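Local coordinates for TRAP dicarboxylate transporter-DctP subunit (Rhodobacter sphaeroides, PDB 4PE3), which probably binds a small organic acid in the periplasm and hands it to a TRAP-type membrane transporter, at residues A53-V56 with K57-N61; S97-A100 with G101-P104; F157-K160 with V161-T165; I263-A266 with Q267-Q271. All coordinates share one frame; numbering follows the deposited sequence.

Contact 1: A53-V56 with K57-N61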
ATOM      1  N   ALA A  53     -10.283  -8.151  14.346  1.00 13.36           N
ATOM      2  CA  ALA A  53     -11.280  -9.049  14.898  1.00 14.62           C
ATOM      3  C   ALA A  53     -11.399  -8.889  16.414  1.00 16.68           C
ATOM      4  O   ALA A  53     -12.505  -8.803  16.955  1.00 17.85           O
ATOM      5  CB  ALA A  53     -10.951 -10.500  14.543  1.00 13.82           C
ATOM      6  N   ASP A  54     -10.268  -8.834  17.106  1.00 16.05           N
ATOM      7  CA  ASP A  54     -10.269  -8.764  18.569  1.00 20.04           C
ATOM      8  C   ASP A  54     -10.892  -7.470  19.093  1.00 20.43           C
ATOM      9  O   ASP A  54     -11.608  -7.472  20.106  1.00 19.33           O
ATOM     10  CB  ASP A  54      -8.839  -8.930  19.117  1.00 23.05           C
ATOM     11  CG  ASP A  54      -8.313 -10.351  18.949  1.00 26.31           C
ATOM     12  OD1 ASP A  54      -9.140 -11.272  18.788  1.00 31.31           O
ATOM     13  OD2 ASP A  54      -7.081 -10.555  18.980  1.00 30.60           O
ATOM     14  N   LYS A  55     -10.637  -6.363  18.399  1.00 17.53           N
ATOM     15  CA  LYS A  55     -11.150  -5.076  18.843  1.00 19.46           C
ATOM     16  C   LYS A  55     -12.632  -4.931  18.526  1.00 20.23           C
ATOM     17  O   LYS A  55     -13.349  -4.239  19.245  1.00 23.28           O
ATOM     18  CB  LYS A  55     -10.334  -3.932  18.242  1.00 19.16           C
ATOM     19  CG  LYS A  55      -8.919  -3.841  18.796  1.00 20.29           C
ATOM     20  CD  LYS A  55      -8.937  -3.633  20.304  1.00 26.08           C
ATOM     21  CE  LYS A  55      -7.552  -3.734  20.902  1.00 24.31           C
ATOM     22  NZ  LYS A  55      -7.618  -3.560  22.376  1.00 27.32           N
ATOM     23  N   VAL A  56     -13.097  -5.578  17.461  1.00 17.12           N
ATOM     24  CA  VAL A  56     -14.535  -5.566  17.176  1.00 17.65           C
ATOM     25  C   VAL A  56     -15.254  -6.249  18.332  1.00 19.31           C
ATOM     26  O   VAL A  56     -16.221  -5.721  18.865  1.00 24.79           O
ATOM     27  CB  VAL A  56     -14.870  -6.245  15.830  1.00 17.17           C
ATOM     28  CG1 VAL A  56     -16.369  -6.472  15.690  1.00 18.18           C
ATOM     29  CG2 VAL A  56     -14.345  -5.415  14.662  1.00 19.03           C
ATOM     30  N   LYS A  57     -14.750  -7.399  18.756  1.00 19.97           N
ATOM     31  CA  LYS A  57     -15.385  -8.123  19.854  1.00 24.00           C
ATOM     32  C   LYS A  57     -15.319  -7.330  21.159  1.00 24.65           C
ATOM     33  O   LYS A  57     -16.297  -7.258  21.896  1.00 26.50           O
ATOM     34  CB  LYS A  57     -14.724  -9.484  20.030  1.00 24.66           C
ATOM     35  CG  LYS A  57     -15.299 -10.310  21.168  1.00 27.86           C
ATOM     36  CD  LYS A  57     -14.535 -11.615  21.302  1.00 28.13           C
ATOM     37  CE  LYS A  57     -15.428 -12.820  21.092  1.00 36.99           C
ATOM     38  NZ  LYS A  57     -16.312 -13.054  22.262  1.00 38.98           N
ATOM     39  N   GLU A  58     -14.168  -6.730  21.441  1.00 25.58           N
ATOM     40  CA  GLU A  58     -13.996  -5.960  22.669  1.00 27.04           C
ATOM     41  C   GLU A  58     -14.896  -4.726  22.719  1.00 28.70           C
ATOM     42  O   GLU A  58     -15.592  -4.493  23.710  1.00 28.11           O
ATOM     43  CB  GLU A  58     -12.531  -5.536  22.830  1.00 26.22           C
ATOM     44  CG  GLU A  58     -11.653  -6.583  23.495  1.00 29.54           C
ATOM     45  CD  GLU A  58     -10.173  -6.247  23.410  1.00 31.47           C
ATOM     46  OE1 GLU A  58      -9.839  -5.101  23.042  1.00 32.34           O
ATOM     47  OE2 GLU A  58      -9.347  -7.135  23.709  1.00 36.34           O
ATOM     48  N   LEU A  59     -14.886  -3.941  21.647  1.00 26.85           N
ATOM     49  CA  LEU A  59     -15.579  -2.664  21.617  1.00 25.51           C
ATOM     50  C   LEU A  59     -17.083  -2.857  21.658  1.00 28.85           C
ATOM     51  O   LEU A  59     -17.800  -2.019  22.205  1.00 27.97           O
ATOM     52  CB  LEU A  59     -15.173  -1.858  20.373  1.00 28.73           C
ATOM     53  CG  LEU A  59     -13.882  -1.032  20.483  1.00 31.72           C
ATOM     54  CD1 LEU A  59     -12.758  -1.840  21.077  1.00 33.32           C
ATOM     55  CD2 LEU A  59     -13.471  -0.470  19.123  1.00 28.31           C
ATOM     56  N   THR A  60     -17.552  -3.955  21.076  1.00 27.15           N
ATOM     57  CA  THR A  60     -18.983  -4.265  21.071  1.00 26.73           C
ATOM     58  C   THR A  60     -19.354  -5.200  22.219  1.00 29.93           C
ATOM     59  O   THR A  60     -20.491  -5.658  22.308  1.00 30.44           O
ATOM     60  CB  THR A  60     -19.440  -4.909  19.731  1.00 26.05           C
ATOM     61  OG1 THR A  60     -18.903  -6.234  19.607  1.00 27.47           O
ATOM     62  CG2 THR A  60     -19.007  -4.063  18.541  1.00 24.65           C
ATOM     63  N   ASN A  61     -18.401  -5.460  23.107  1.00 30.83           N
ATOM     64  CA  ASN A  61     -18.609  -6.367  24.233  1.00 32.42           C
ATOM     65  C   ASN A  61     -19.297  -7.650  23.774  1.00 27.56           C
ATOM     66  O   ASN A  61     -20.214  -8.156  24.435  1.00 36.29           O
ATOM     67  CB  ASN A  61     -19.414  -5.690  25.348  1.00 36.35           C
ATOM     68  CG  ASN A  61     -19.205  -6.353  26.703  1.00 40.20           C
ATOM     69  OD1 ASN A  61     -18.163  -6.968  26.950  1.00 38.52           O
ATOM     70  ND2 ASN A  61     -20.190  -6.219  27.592  1.00 39.30           N
TER

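Contact 2: S97-A100 with G101-P104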
ATOM      1  N   SER A  97      -5.376  -3.499  -5.271  1.00 17.63           N
ATOM      2  CA  SER A  97      -4.800  -3.600  -6.601  1.00 19.08           C
ATOM      3  C   SER A  97      -5.210  -4.885  -7.323  1.00 17.39           C
ATOM      4  O   SER A  97      -5.138  -4.945  -8.552  1.00 19.05           O
ATOM      5  CB  SER A  97      -3.278  -3.502  -6.539  1.00 18.92           C
ATOM      6  OG  SER A  97      -2.724  -4.704  -6.081  1.00 20.31           O
ATOM      7  N   TYR A  98      -5.657  -5.887  -6.575  1.00 17.19           N
ATOM      8  CA  TYR A  98      -6.122  -7.130  -7.183  1.00 18.56           C
ATOM      9  C   TYR A  98      -7.275  -6.918  -8.154  1.00 22.37           C
ATOM     10  O   TYR A  98      -7.551  -7.765  -9.008  1.00 22.70           O
ATOM     11  CB  TYR A  98      -6.585  -8.096  -6.102  1.00 17.98           C
ATOM     12  CG  TYR A  98      -5.495  -8.707  -5.242  1.00 18.76           C
ATOM     13  CD1 TYR A  98      -4.171  -8.760  -5.663  1.00 20.12           C
ATOM     14  CD2 TYR A  98      -5.804  -9.238  -4.004  1.00 20.64           C
ATOM     15  CE1 TYR A  98      -3.185  -9.343  -4.859  1.00 21.87           C
ATOM     16  CE2 TYR A  98      -4.837  -9.815  -3.208  1.00 23.68           C
ATOM     17  CZ  TYR A  98      -3.535  -9.856  -3.639  1.00 23.65           C
ATOM     18  OH  TYR A  98      -2.585 -10.441  -2.830  1.00 25.84           O
ATOM     19  N   PHE A  99      -7.936  -5.770  -8.051  1.00 20.40           N
ATOM     20  CA  PHE A  99      -9.157  -5.550  -8.821  1.00 21.31           C
ATOM     21  C   PHE A  99      -8.959  -4.573  -9.969  1.00 22.17           C
ATOM     22  O   PHE A  99      -9.936  -4.091 -10.555  1.00 23.33           O
ATOM     23  CB  PHE A  99     -10.272  -5.135  -7.853  1.00 20.86           C
ATOM     24  CG  PHE A  99     -10.379  -6.051  -6.657  1.00 20.42           C
ATOM     25  CD1 PHE A  99     -10.697  -7.388  -6.832  1.00 22.50           C
ATOM     26  CD2 PHE A  99     -10.153  -5.591  -5.371  1.00 18.93           C
ATOM     27  CE1 PHE A  99     -10.760  -8.254  -5.745  1.00 22.57           C
ATOM     28  CE2 PHE A  99     -10.219  -6.456  -4.280  1.00 19.80           C
ATOM     29  CZ  PHE A  99     -10.541  -7.786  -4.474  1.00 21.42           C
ATOM     30  N   ALA A 100      -7.700  -4.294 -10.307  1.00 17.17           N
ATOM     31  CA  ALA A 100      -7.398  -3.383 -11.409  1.00 20.23           C
ATOM     32  C   ALA A 100      -8.007  -3.817 -12.734  1.00 19.91           C
ATOM     33  O   ALA A 100      -8.276  -2.982 -13.603  1.00 22.95           O
ATOM     34  CB  ALA A 100      -5.882  -3.230 -11.555  1.00 20.67           C
ATOM     35  N   GLY A 101      -8.247  -5.109 -12.893  1.00 19.16           N
ATOM     36  CA  GLY A 101      -8.929  -5.621 -14.070  1.00 22.71           C
ATOM     37  C   GLY A 101     -10.362  -5.125 -14.210  1.00 23.81           C
ATOM     38  O   GLY A 101     -10.883  -5.005 -15.325  1.00 24.76           O
ATOM     39  N   ARG A 102     -11.015  -4.842 -13.089  1.00 21.25           N
ATOM     40  CA  ARG A 102     -12.388  -4.339 -13.128  1.00 22.22           C
ATOM     41  C   ARG A 102     -12.454  -2.914 -13.629  1.00 20.00           C
ATOM     42  O   ARG A 102     -13.388  -2.552 -14.337  1.00 19.61           O
ATOM     43  CB  ARG A 102     -13.034  -4.395 -11.741  1.00 22.93           C
ATOM     44  CG  ARG A 102     -13.074  -5.784 -11.147  1.00 27.33           C
ATOM     45  CD  ARG A 102     -13.874  -5.810  -9.855  1.00 27.49           C
ATOM     46  NE  ARG A 102     -13.877  -7.154  -9.287  1.00 28.87           N
ATOM     47  CZ  ARG A 102     -14.854  -7.674  -8.555  1.00 29.90           C
ATOM     48  NH1 ARG A 102     -15.944  -6.969  -8.276  1.00 26.69           N
ATOM     49  NH2 ARG A 102     -14.734  -8.913  -8.096  1.00 31.08           N
ATOM     50  N   ASP A 103     -11.491  -2.110 -13.200  1.00 17.06           N
ATOM     51  CA  ASP A 103     -11.413  -0.706 -13.578  1.00 16.76           C
ATOM     52  C   ASP A 103     -10.024  -0.209 -13.243  1.00 15.48           C
ATOM     53  O   ASP A 103      -9.531  -0.462 -12.141  1.00 15.38           O
ATOM     54  CB  ASP A 103     -12.444   0.123 -12.813  1.00 18.86           C
ATOM     55  CG  ASP A 103     -12.628   1.510 -13.401  1.00 18.36           C
ATOM     56  OD1 ASP A 103     -11.679   2.321 -13.390  1.00 17.33           O
ATOM     57  OD2 ASP A 103     -13.742   1.814 -13.872  1.00 21.12           O
ATOM     58  N   PRO A 104      -9.365   0.491 -14.183  1.00 16.98           N
ATOM     59  CA  PRO A 104      -8.002   0.938 -13.846  1.00 17.00           C
ATOM     60  C   PRO A 104      -7.942   1.838 -12.609  1.00 14.72           C
ATOM     61  O   PRO A 104      -6.873   2.009 -12.018  1.00 17.61           O
ATOM     62  CB  PRO A 104      -7.538   1.707 -15.085  1.00 20.46           C
ATOM     63  CG  PRO A 104      -8.603   1.526 -16.136  1.00 24.95           C
ATOM     64  CD  PRO A 104      -9.828   0.952 -15.503  1.00 18.36           C
TER
HETATM   65  O   HOH W   1      -8.143  -7.599 -11.696  1.00 39.71           O

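Contact 3: F157-K160 with V161-T165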
ATOM      1  N   PHE A 157      13.643   1.855  -0.705  1.00  7.33           N
ATOM      2  CA  PHE A 157      14.296   1.593  -1.977  1.00  8.54           C
ATOM      3  C   PHE A 157      15.650   0.960  -1.715  1.00  7.55           C
ATOM      4  O   PHE A 157      16.354   1.355  -0.792  1.00  7.87           O
ATOM      5  CB  PHE A 157      14.483   2.938  -2.719  1.00  8.91           C
ATOM      6  CG  PHE A 157      14.707   2.811  -4.212  1.00  9.06           C
ATOM      7  CD1 PHE A 157      13.805   2.143  -5.006  1.00  8.72           C
ATOM      8  CD2 PHE A 157      15.788   3.408  -4.820  1.00  9.70           C
ATOM      9  CE1 PHE A 157      13.986   2.028  -6.376  1.00 10.51           C
ATOM     10  CE2 PHE A 157      15.984   3.308  -6.195  1.00 10.60           C
ATOM     11  CZ  PHE A 157      15.064   2.624  -6.974  1.00 10.78           C
ATOM     12  N   VAL A 158      16.029   0.056  -2.609  1.00  8.62           N
ATOM     13  CA  VAL A 158      17.329  -0.605  -2.596  1.00  8.43           C
ATOM     14  C   VAL A 158      18.177   0.037  -3.700  1.00  8.69           C
ATOM     15  O   VAL A 158      17.723   0.129  -4.840  1.00  9.26           O
ATOM     16  CB  VAL A 158      17.172  -2.104  -2.876  1.00  8.46           C
ATOM     17  CG1 VAL A 158      18.553  -2.768  -3.079  1.00  9.92           C
ATOM     18  CG2 VAL A 158      16.385  -2.776  -1.759  1.00  8.87           C
ATOM     19  N   SER A 159      19.380   0.496  -3.371  1.00  7.94           N
ATOM     20  CA  SER A 159      20.251   1.068  -4.390  1.00  9.37           C
ATOM     21  C   SER A 159      21.719   0.882  -4.045  1.00  8.92           C
ATOM     22  O   SER A 159      22.120   1.101  -2.913  1.00 10.22           O
ATOM     23  CB  SER A 159      19.952   2.568  -4.619  1.00 10.21           C
ATOM     24  OG  SER A 159      20.785   3.054  -5.658  1.00 10.06           O
ATOM     25  N   LYS A 160      22.512   0.516  -5.052  1.00  9.95           N
ATOM     26  CA  LYS A 160      23.962   0.432  -4.946  1.00 12.48           C
ATOM     27  C   LYS A 160      24.635   1.779  -5.140  1.00 12.06           C
ATOM     28  O   LYS A 160      25.779   1.956  -4.728  1.00 12.88           O
ATOM     29  CB  LYS A 160      24.551  -0.481  -6.027  1.00 16.83           C
ATOM     30  CG  LYS A 160      24.229  -1.923  -5.913  1.00 17.57           C
ATOM     31  CD  LYS A 160      24.702  -2.724  -7.129  1.00 20.87           C
ATOM     32  CE  LYS A 160      26.226  -2.844  -7.194  1.00 19.91           C
ATOM     33  NZ  LYS A 160      26.610  -3.952  -8.117  1.00 30.55           N
ATOM     34  N   VAL A 161      23.930   2.712  -5.805  1.00 10.56           N
ATOM     35  CA  VAL A 161      24.474   4.014  -6.165  1.00 10.88           C
ATOM     36  C   VAL A 161      23.824   5.096  -5.307  1.00 11.59           C
ATOM     37  O   VAL A 161      22.674   4.969  -4.885  1.00 10.71           O
ATOM     38  CB  VAL A 161      24.289   4.326  -7.679  1.00 13.91           C
ATOM     39  CG1 VAL A 161      25.073   3.333  -8.539  1.00 13.21           C
ATOM     40  CG2 VAL A 161      22.813   4.353  -8.085  1.00 17.04           C
ATOM     41  N   PRO A 162      24.564   6.164  -5.013  1.00 12.20           N
ATOM     42  CA  PRO A 162      23.982   7.200  -4.152  1.00 11.35           C
ATOM     43  C   PRO A 162      22.910   8.023  -4.856  1.00 11.78           C
ATOM     44  O   PRO A 162      23.215   8.675  -5.862  1.00 14.80           O
ATOM     45  CB  PRO A 162      25.183   8.077  -3.806  1.00 15.89           C
ATOM     46  CG  PRO A 162      26.180   7.823  -4.914  1.00 16.75           C
ATOM     47  CD  PRO A 162      25.979   6.415  -5.335  1.00 13.46           C
ATOM     48  N   LEU A 163      21.685   7.967  -4.337  1.00 11.75           N
ATOM     49  CA  LEU A 163      20.558   8.725  -4.853  1.00 10.19           C
ATOM     50  C   LEU A 163      20.072   9.700  -3.799  1.00 12.59           C
ATOM     51  O   LEU A 163      19.528   9.297  -2.768  1.00 13.07           O
ATOM     52  CB  LEU A 163      19.422   7.776  -5.202  1.00 12.78           C
ATOM     53  CG  LEU A 163      19.769   6.593  -6.110  1.00 12.37           C
ATOM     54  CD1 LEU A 163      18.575   5.669  -6.151  1.00 13.23           C
ATOM     55  CD2 LEU A 163      20.176   7.007  -7.534  1.00 14.08           C
ATOM     56  N   ASP A 164      20.260  10.988  -4.061  1.00 13.92           N
ATOM     57  CA  ASP A 164      19.704  12.035  -3.214  1.00 15.03           C
ATOM     58  C   ASP A 164      18.701  12.906  -3.946  1.00 16.91           C
ATOM     59  O   ASP A 164      17.971  13.654  -3.298  1.00 19.23           O
ATOM     60  CB  ASP A 164      20.819  12.903  -2.638  1.00 17.10           C
ATOM     61  CG  ASP A 164      21.659  12.130  -1.638  1.00 18.94           C
ATOM     62  OD1 ASP A 164      21.129  11.740  -0.572  1.00 17.65           O
ATOM     63  OD2 ASP A 164      22.828  11.844  -1.942  1.00 20.66           O
ATOM     64  N   THR A 165      18.663  12.816  -5.274  1.00 14.57           N
ATOM     65  CA  THR A 165      17.728  13.623  -6.060  1.00 14.03           C
ATOM     66  C   THR A 165      17.066  12.756  -7.127  1.00 15.73           C
ATOM     67  O   THR A 165      17.578  11.679  -7.473  1.00 14.64           O
ATOM     68  CB  THR A 165      18.430  14.776  -6.778  1.00 18.37           C
ATOM     69  OG1 THR A 165      19.262  14.223  -7.803  1.00 18.55           O
ATOM     70  CG2 THR A 165      19.254  15.634  -5.797  1.00 18.90           C
TER

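Contact 4: I263-A266 with Q267-Q271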
ATOM      1  N   ILE A 263     -17.174  -0.759  14.909  1.00 21.79           N
ATOM      2  CA  ILE A 263     -16.417  -1.495  13.888  1.00 21.34           C
ATOM      3  C   ILE A 263     -15.425  -0.572  13.172  1.00 19.85           C
ATOM      4  O   ILE A 263     -14.269  -0.949  12.933  1.00 18.34           O
ATOM      5  CB  ILE A 263     -17.354  -2.163  12.863  1.00 23.64           C
ATOM      6  CG1 ILE A 263     -18.190  -3.249  13.557  1.00 22.12           C
ATOM      7  CG2 ILE A 263     -16.562  -2.749  11.680  1.00 20.94           C
ATOM      8  CD1 ILE A 263     -19.332  -3.761  12.711  1.00 25.53           C
ATOM      9  N   THR A 264     -15.836   0.646  12.852  1.00 21.63           N
ATOM     10  CA  THR A 264     -14.913   1.598  12.243  1.00 19.81           C
ATOM     11  C   THR A 264     -13.778   1.891  13.219  1.00 19.72           C
ATOM     12  O   THR A 264     -12.611   1.984  12.827  1.00 18.99           O
ATOM     13  CB  THR A 264     -15.671   2.884  11.860  1.00 20.69           C
ATOM     14  OG1 THR A 264     -16.616   2.577  10.828  1.00 23.93           O
ATOM     15  CG2 THR A 264     -14.727   3.930  11.364  1.00 20.50           C
ATOM     16  N   GLU A 265     -14.104   1.995  14.499  1.00 22.39           N
ATOM     17  CA  GLU A 265     -13.103   2.261  15.522  1.00 24.28           C
ATOM     18  C   GLU A 265     -12.112   1.097  15.615  1.00 22.61           C
ATOM     19  O   GLU A 265     -10.896   1.309  15.669  1.00 19.87           O
ATOM     20  CB  GLU A 265     -13.785   2.486  16.870  1.00 23.95           C
ATOM     21  CG  GLU A 265     -12.860   2.956  17.979  1.00 30.05           C
ATOM     22  CD  GLU A 265     -13.587   3.209  19.294  1.00 33.73           C
ATOM     23  OE1 GLU A 265     -12.890   3.426  20.310  1.00 37.88           O
ATOM     24  OE2 GLU A 265     -14.845   3.196  19.317  1.00 39.06           O
ATOM     25  N   ALA A 266     -12.633  -0.132  15.628  1.00 19.28           N
ATOM     26  CA  ALA A 266     -11.787  -1.324  15.659  1.00 19.46           C
ATOM     27  C   ALA A 266     -10.826  -1.343  14.479  1.00 19.94           C
ATOM     28  O   ALA A 266      -9.650  -1.687  14.614  1.00 17.16           O
ATOM     29  CB  ALA A 266     -12.646  -2.597  15.671  1.00 23.26           C
ATOM     30  N   GLN A 267     -11.342  -0.991  13.311  1.00 16.63           N
ATOM     31  CA  GLN A 267     -10.534  -0.956  12.097  1.00 15.71           C
ATOM     32  C   GLN A 267      -9.412   0.056  12.230  1.00 15.23           C
ATOM     33  O   GLN A 267      -8.282  -0.216  11.817  1.00 14.20           O
ATOM     34  CB  GLN A 267     -11.422  -0.642  10.876  1.00 14.76           C
ATOM     35  CG  GLN A 267     -10.748  -0.947   9.534  1.00 16.01           C
ATOM     36  CD  GLN A 267      -9.710   0.087   9.146  1.00 15.51           C
ATOM     37  OE1 GLN A 267      -9.848   1.267   9.442  1.00 18.08           O
ATOM     38  NE2 GLN A 267      -8.651  -0.368   8.503  1.00 15.76           N
ATOM     39  N   LYS A 268      -9.729   1.226  12.779  1.00 14.89           N
ATOM     40  CA  LYS A 268      -8.741   2.285  12.982  1.00 15.11           C
ATOM     41  C   LYS A 268      -7.650   1.804  13.939  1.00 16.52           C
ATOM     42  O   LYS A 268      -6.465   2.087  13.751  1.00 15.33           O
ATOM     43  CB  LYS A 268      -9.416   3.534  13.544  1.00 19.25           C
ATOM     44  CG  LYS A 268      -8.504   4.720  13.750  1.00 20.39           C
ATOM     45  CD  LYS A 268      -7.982   5.245  12.422  1.00 23.28           C
ATOM     46  CE  LYS A 268      -7.096   6.449  12.626  1.00 21.93           C
ATOM     47  NZ  LYS A 268      -6.541   6.914  11.342  1.00 18.61           N
ATOM     48  N   ILE A 269      -8.044   1.067  14.969  1.00 16.64           N
ATOM     49  CA  ILE A 269      -7.071   0.536  15.918  1.00 16.57           C
ATOM     50  C   ILE A 269      -6.156  -0.478  15.230  1.00 14.03           C
ATOM     51  O   ILE A 269      -4.936  -0.442  15.401  1.00 15.36           O
ATOM     52  CB  ILE A 269      -7.753  -0.095  17.142  1.00 19.15           C
ATOM     53  CG1 ILE A 269      -8.427   0.983  17.981  1.00 22.46           C
ATOM     54  CG2 ILE A 269      -6.733  -0.855  17.992  1.00 19.26           C
ATOM     55  CD1 ILE A 269      -9.436   0.411  18.980  1.00 25.57           C
ATOM     56  N   PHE A 270      -6.731  -1.378  14.440  1.00 13.71           N
ATOM     57  CA  PHE A 270      -5.941  -2.314  13.658  1.00 11.88           C
ATOM     58  C   PHE A 270      -4.964  -1.549  12.750  1.00 11.07           C
ATOM     59  O   PHE A 270      -3.766  -1.844  12.714  1.00 10.94           O
ATOM     60  CB  PHE A 270      -6.862  -3.246  12.844  1.00 11.78           C
ATOM     61  CG  PHE A 270      -6.257  -3.760  11.570  1.00 11.76           C
ATOM     62  CD1 PHE A 270      -5.106  -4.538  11.577  1.00 11.66           C
ATOM     63  CD2 PHE A 270      -6.843  -3.466  10.357  1.00 11.57           C
ATOM     64  CE1 PHE A 270      -4.567  -4.998  10.407  1.00 12.11           C
ATOM     65  CE2 PHE A 270      -6.298  -3.923   9.177  1.00 14.49           C
ATOM     66  CZ  PHE A 270      -5.151  -4.677   9.192  1.00 12.79           C
ATOM     67  N   GLN A 271      -5.495  -0.559  12.029  1.00 11.27           N
ATOM     68  CA  GLN A 271      -4.685   0.219  11.106  1.00 11.13           C
ATOM     69  C   GLN A 271      -3.475   0.819  11.824  1.00 10.69           C
ATOM     70  O   GLN A 271      -2.338   0.715  11.346  1.00 10.72           O
ATOM     71  CB  GLN A 271      -5.556   1.307  10.489  1.00 11.92           C
ATOM     72  CG  GLN A 271      -4.821   2.358   9.687  1.00 13.24           C
ATOM     73  CD  GLN A 271      -5.584   3.646   9.669  1.00 15.34           C
ATOM     74  OE1 GLN A 271      -5.276   4.558  10.418  1.00 14.89           O
ATOM     75  NE2 GLN A 271      -6.621   3.709   8.850  1.00 13.20           N
TER
HETATM   76  O   HOH W   2     -11.788   2.915  10.188  1.00 19.69           O

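Contact 1: A53-V56 with K57-N61
Lys55 and Glu58 form the salt bridge of this last helical turn, with Lys55 NZ 2.8 Å from Glu58 OE1, on the syn lone pair of that oxygen. The lysine chain bends at its second torsion (chi2 -59°), which folds it over toward the next turn, and its CD also lies against OE1 at 3.2 Å. Shortening Lys55 to an alanine is likely to leave the Glu58 carboxylate without its positive mate, with the like charge of Asp54 OD2 6.3 Å from Glu58 OE2.

The backbone bonds are regular: Lys57 N to Ala53 O, Glu58 N to Asp54 O and Leu59 N to Lys55 O, the last at 2.9 Å. Leu59 CD1 lies against that same Lys55 carbonyl oxygen, at 3.1 Å.

At the helix end two donors grip one carbonyl. Val56 O takes Thr60 N at 3.1 Å and Thr60 OG1 at 2.8 Å, from opposite faces of its plane. Thr60 OG1 is also hydrogen-bonded to Val64 N, so the hydroxyl ties the helix end to the chain that follows.

Among apolar groups, Val56 touches Ile66 of strand 65-69.

Asn61, with positive phi (46°), is the C-prime residue of a Schellman motif, Asn61 N bonding to Glu58 O and Gly62 N to Lys57 O; it ends the helix of the beta-alpha-beta unit made by strand 32-37, helix 44-59 and strand 65-69.

Contact 2: S97-A100 with G101-P104
The backbone from Phe99 to Arg102 folds into a type I beta turn with Ala100 and Gly101 at its two central positions, closed by Arg102 N donating to Phe99 O at 2.9 Å, with the donor lying well above the carbonyl plane. One step earlier Ala100 N bonds back to Ser97 O. A water joins the two segments alongside: it donates to Tyr98 O and accepts from Gly101 N, both at 2.8 Å, and so spans two backbone groups that do not meet directly.

The side chains of Phe99 and Arg102 lie side by side and point the same way. Arg102 sets out with CG anti to its own carbonyl carbon (chi1 -59°) and then runs extended from CG to NE. Its aliphatic part thus passes alongside Phe99 and brings NE to 4.0 Å from Phe99 CD1. The guanidinium is turned 74° against the ring, so the two are not stacked. The phenyl ring has the CB of Tyr98 over the centre of one face, 4.1 Å above its plane. Beyond the turn the guanidinium makes a cation-pi contact with Tyr142.

Asp103 is the N-cap of the helix that follows, its OD1 accepting from Ala105 N and also bonding to Ser323 OG.

The whole turn links strand 91-95 to helix 104-110. Phe99 packs against Thr80 and Pro81 of helix 80-86 and against Phe106 of helix 104-110, Arg102 also lies on Pro81, and Pro104 rests on the loop at Gln322 and Ser323.

Contact 3: F157-K160 with V161-T165
Ser159 and Val161 meet where the strand gives way to a loop. From the serine CB, which lies 3.6 Å from Val161 O and 3.7 Å from Leu163 CD1, the side chain extends with OG opposite the backbone N (chi1 -177°), and this carries the hydroxyl over the turning chain. There OG donates to Val161 O at 2.8 Å, in the carbonyl plane and on a lone pair, a bond that spans only two residues. Ser159 OG is also lined by hydrocarbon: Val161 CG2 is 3.4 Å from it and Leu163 CD1 3.5 Å. The serine is buried, so this carbonyl gives its hydroxyl a polar partner within a largely apolar setting. Without the hydroxyl, as with an alanine at this point, Val161 O would probably lose this donor and the bend after the strand be less firmly held.

Strand 157-159 is an outer strand of the four-stranded mixed sheet and runs antiparallel to strand 211-213, with Val158 bonded through its backbone to Ala212; Phe157 and Ser159 make backbone bonds to the loop residues Val233 and His231.

Leu163 returns to the same side of the strand as Phe157. Its CD1 meets the phenyl ring at the edge, in the ring plane, with CE2 at 3.5 Å and CD2 at 3.8 Å, and the two side chains cross at about a right angle. The ring of Phe157 also meets those of Phe185 and Phe237, while Leu163 O accepts from Trp300 NE1.

Contact 4: I263-A266 with Q267-Q271
Gln267 has CG opposite its backbone N (chi1 -165°) and then bends at the next torsion (chi2 -76°), which lays the amide along the flank of the helix, forward of its own CA, so that it takes a water to bring OE1 into contact with Thr264 O. This water bridges the two, donating to Gln267 OE1 at 2.7 Å and to Thr264 O at 2.9 Å. The Thr264 carbonyl also accepts from Lys268 N at 3.0 Å, so a helix bond and a water share it. The other end of the amide is taken as well: Gln267 NE2 donates to Val149 O, which should fix which way round the buried amide lies.

Lys268 bends in its turn at chi2 (66°), and its straight outer chain carries NZ to Gln271 OE1 at 2.8 Å, in the plane of that amide and on a lone pair. NZ forms a salt bridge with Glu127 too, and Gln271 NE2 bonds to the other oxygen of the same carboxylate.

Ile269 lies along Glu265. Its CG1 sits 3.4 Å from Glu265 O, the carbonyl that accepts Ile269 N, and its CD1 is 4.4 Å from Glu265 CG. The remaining helix bonds run from Gln267 N to Ile263 O and from Phe270 N to Ala266 O.

These turns belong to the long helix 257-291. Ala266 packs on Lys55 of helix 44-59, Gln267 and Phe270 touch strand 144-150, Lys268 and Gln271 lie on Ile123 of helix 119-128, and Ile263 and Thr264 meet Trp252 of helix 249-253.

In the fold
All four contacts are local and follow one another in series; none nests in or crosses another. Contact 1 finishes helix 44-59 just before strand 65-69 of the five-stranded sheet. Contact 2 turns the chain from strand 91-95 of that sheet into helix 104-110. Contact 3 makes the bend after strand 157-159 in the four-stranded sheet, its centre about 44 Å from that of contact 1, on opposite sides of the chain's centre. With contact 4 the chain comes back beside contact 1: Ala266 CB lies 3.4 Å from Val56 CG2, joining helix 257-291 to helix 44-59. Contacts 2 and 3 touch neither each other nor contacts 1 and 4.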